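Local coordinates for putative nisin-resistance protein (Streptococcus agalactiae 515, PDB 4Y68) that probably confers resistance to the lantibiotic nisin as a lipoprotein peptidase of family S41, recognising and cleaving the peptide, at residues K151-D156 / V216-I221. Residues are numbered along the deposited sequence; the frame is centred on the assembly and turned at random.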
loop_
_atom_site.group_PDB
_atom_site.type_symbol
_atom_site.label_atom_id
_atom_site.label_comp_id
_atom_site.label_asym_id
_atom_site.label_seq_id
_atom_site.Cartn_x
_atom_site.Cartn_y
_atom_site.Cartn_z
ATOM N N LYS A 151 27.463 -0.821 -6.579
ATOM C CA LYS A 151 27.673 -2.146 -6.005
ATOM C C LYS A 151 26.740 -2.391 -4.807
ATOM O O LYS A 151 26.692 -3.488 -4.244
ATOM C CB LYS A 151 29.125 -2.307 -5.555
ATOM C CG LYS A 151 30.163 -2.351 -6.674
ATOM C CD LYS A 151 31.576 -2.368 -6.066
ATOM C CE LYS A 151 32.688 -2.426 -7.123
ATOM N NZ LYS A 151 34.050 -2.185 -6.511
ATOM N N GLY A 152 26.024 -1.347 -4.399
ATOM C CA GLY A 152 25.126 -1.439 -3.268
ATOM C C GLY A 152 24.065 -0.362 -3.331
ATOM O O GLY A 152 24.295 0.691 -3.917
ATOM N N LEU A 153 22.911 -0.621 -2.717
ATOM C CA LEU A 153 21.779 0.313 -2.758
ATOM C C LEU A 153 21.228 0.645 -1.365
ATOM O O LEU A 153 21.244 -0.179 -0.454
ATOM C CB LEU A 153 20.672 -0.265 -3.633
ATOM C CG LEU A 153 21.044 -0.435 -5.112
ATOM C CD1 LEU A 153 20.065 -1.334 -5.878
ATOM C CD2 LEU A 153 21.131 0.925 -5.777
ATOM N N ILE A 154 20.768 1.873 -1.190
ATOM C CA ILE A 154 19.967 2.198 -0.023
ATOM C C ILE A 154 18.602 2.603 -0.531
ATOM O O ILE A 154 18.486 3.511 -1.347
ATOM C CB ILE A 154 20.554 3.329 0.831
ATOM C CG1 ILE A 154 21.990 3.008 1.212
ATOM C CG2 ILE A 154 19.695 3.542 2.083
ATOM C CD1 ILE A 154 22.592 3.984 2.190
ATOM N N LEU A 155 17.578 1.892 -0.073
ATOM C CA LEU A 155 16.208 2.129 -0.480
ATOM C C LEU A 155 15.522 2.772 0.687
ATOM O O LEU A 155 15.386 2.154 1.721
ATOM C CB LEU A 155 15.507 0.834 -0.844
ATOM C CG LEU A 155 16.119 -0.020 -1.950
ATOM C CD1 LEU A 155 15.235 -1.233 -2.179
ATOM C CD2 LEU A 155 16.283 0.791 -3.225
ATOM N N ASP A 156 15.082 4.011 0.520
ATOM C CA ASP A 156 14.558 4.789 1.630
ATOM C C ASP A 156 13.045 4.942 1.512
ATOM O O ASP A 156 12.541 5.631 0.609
ATOM C CB ASP A 156 15.247 6.157 1.689
ATOM C CG ASP A 156 14.782 6.999 2.864
ATOM O OD1 ASP A 156 14.131 6.450 3.802
ATOM O OD2 ASP A 156 15.080 8.212 2.847
ATOM N N VAL A 216 22.739 -7.006 -5.715
ATOM C CA VAL A 216 23.710 -6.322 -4.888
ATOM C C VAL A 216 23.173 -6.300 -3.474
ATOM O O VAL A 216 21.975 -6.444 -3.264
ATOM C CB VAL A 216 23.950 -4.869 -5.348
ATOM C CG1 VAL A 216 24.531 -4.820 -6.743
ATOM C CG2 VAL A 216 22.642 -4.096 -5.299
ATOM N N PRO A 217 24.049 -6.098 -2.496
ATOM C CA PRO A 217 23.562 -5.822 -1.144
ATOM C C PRO A 217 22.584 -4.663 -1.168
ATOM O O PRO A 217 22.840 -3.657 -1.834
ATOM C CB PRO A 217 24.824 -5.445 -0.373
ATOM C CG PRO A 217 25.946 -6.074 -1.169
ATOM C CD PRO A 217 25.512 -6.022 -2.598
ATOM N N ILE A 218 21.474 -4.808 -0.461
ATOM C CA ILE A 218 20.466 -3.769 -0.417
ATOM C C ILE A 218 20.153 -3.435 1.033
ATOM O O ILE A 218 19.811 -4.324 1.825
ATOM C CB ILE A 218 19.181 -4.191 -1.137
ATOM C CG1 ILE A 218 19.408 -4.287 -2.649
ATOM C CG2 ILE A 218 18.043 -3.207 -0.831
ATOM C CD1 ILE A 218 18.276 -4.971 -3.396
ATOM N N ALA A 219 20.270 -2.154 1.381
ATOM C CA ALA A 219 19.821 -1.697 2.686
ATOM C C ALA A 219 18.501 -0.938 2.544
ATOM O O ALA A 219 18.369 -0.047 1.709
ATOM C CB ALA A 219 20.873 -0.828 3.341
ATOM N N ILE A 220 17.523 -1.300 3.357
ATOM C CA ILE A 220 16.224 -0.652 3.301
ATOM C C ILE A 220 15.946 0.146 4.561
ATOM O O ILE A 220 16.049 -0.379 5.658
ATOM C CB ILE A 220 15.081 -1.670 3.122
ATOM C CG1 ILE A 220 15.287 -2.507 1.867
ATOM C CG2 ILE A 220 13.767 -0.956 2.998
ATOM C CD1 ILE A 220 14.193 -3.490 1.660
ATOM N N ILE A 221 15.555 1.403 4.407
ATOM C CA ILE A 221 15.283 2.240 5.573
ATOM C C ILE A 221 13.786 2.504 5.724
ATOM O O ILE A 221 13.091 2.790 4.742
ATOM C CB ILE A 221 16.050 3.588 5.488
ATOM C CG1 ILE A 221 17.546 3.331 5.376
ATOM C CG2 ILE A 221 15.721 4.494 6.684
ATOM C CD1 ILE A 221 18.390 4.607 5.201
#
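Leu153 to Asp156 pair in parallel register with Ile218 to Ile221, the strand axes 4.6 Å apart and 15° from parallel, as two inner strands of the mixed sheet in the S41 peptidase region. Four backbone bonds join them: Leu153 N to Pro217 O, Ala219 N to Leu153 O, Leu155 N to Ala219 O at 2.7 Å, and Ile221 N to Leu155 O. Leu153 and Leu155 thus use both N and O toward this neighbour, while Ile154 turns its backbone to strand 118-122. Pro217 lacks an N-H but needs none, since only its carbonyl serves the pairing; its CD lies 3.2 Å from Lys151 O.

Beta-branched isoleucine favours the extended backbone, and the apolar leucines and isoleucines fill both buried faces. On one face Leu155, paired with Ile220, also leans back to Ile218 at an oblique angle, CD1 resting 3.7 Å from Ile218 CG2, which the isoleucine holds anti to its own nitrogen. Val216 CG2 meets Leu153 CD1 at 3.8 Å, the two side chains crossing at about a right angle where the strands begin. Ile218 and Ile220 continue this apolar layer onto Val243 of the next strand.

The other face lies under helix 297-308. There the small Ala219 touches Ser301, whereas Ile154 packs on Leu305 and Ile221 on Pro297 and Leu298. With CG1 opposite its carbonyl carbon (chi1 -58°) and the chain extended beyond it, Ile221 carries CD1 back along the sheet to 3.5 Å from Ile154 CG2. At the end of strand 152-156 Asp156 OD1 accompanies Ile221 by contact alone, 3.8 Å from Ile221 CG2, and hydrogen-bonds to Ser158 OG.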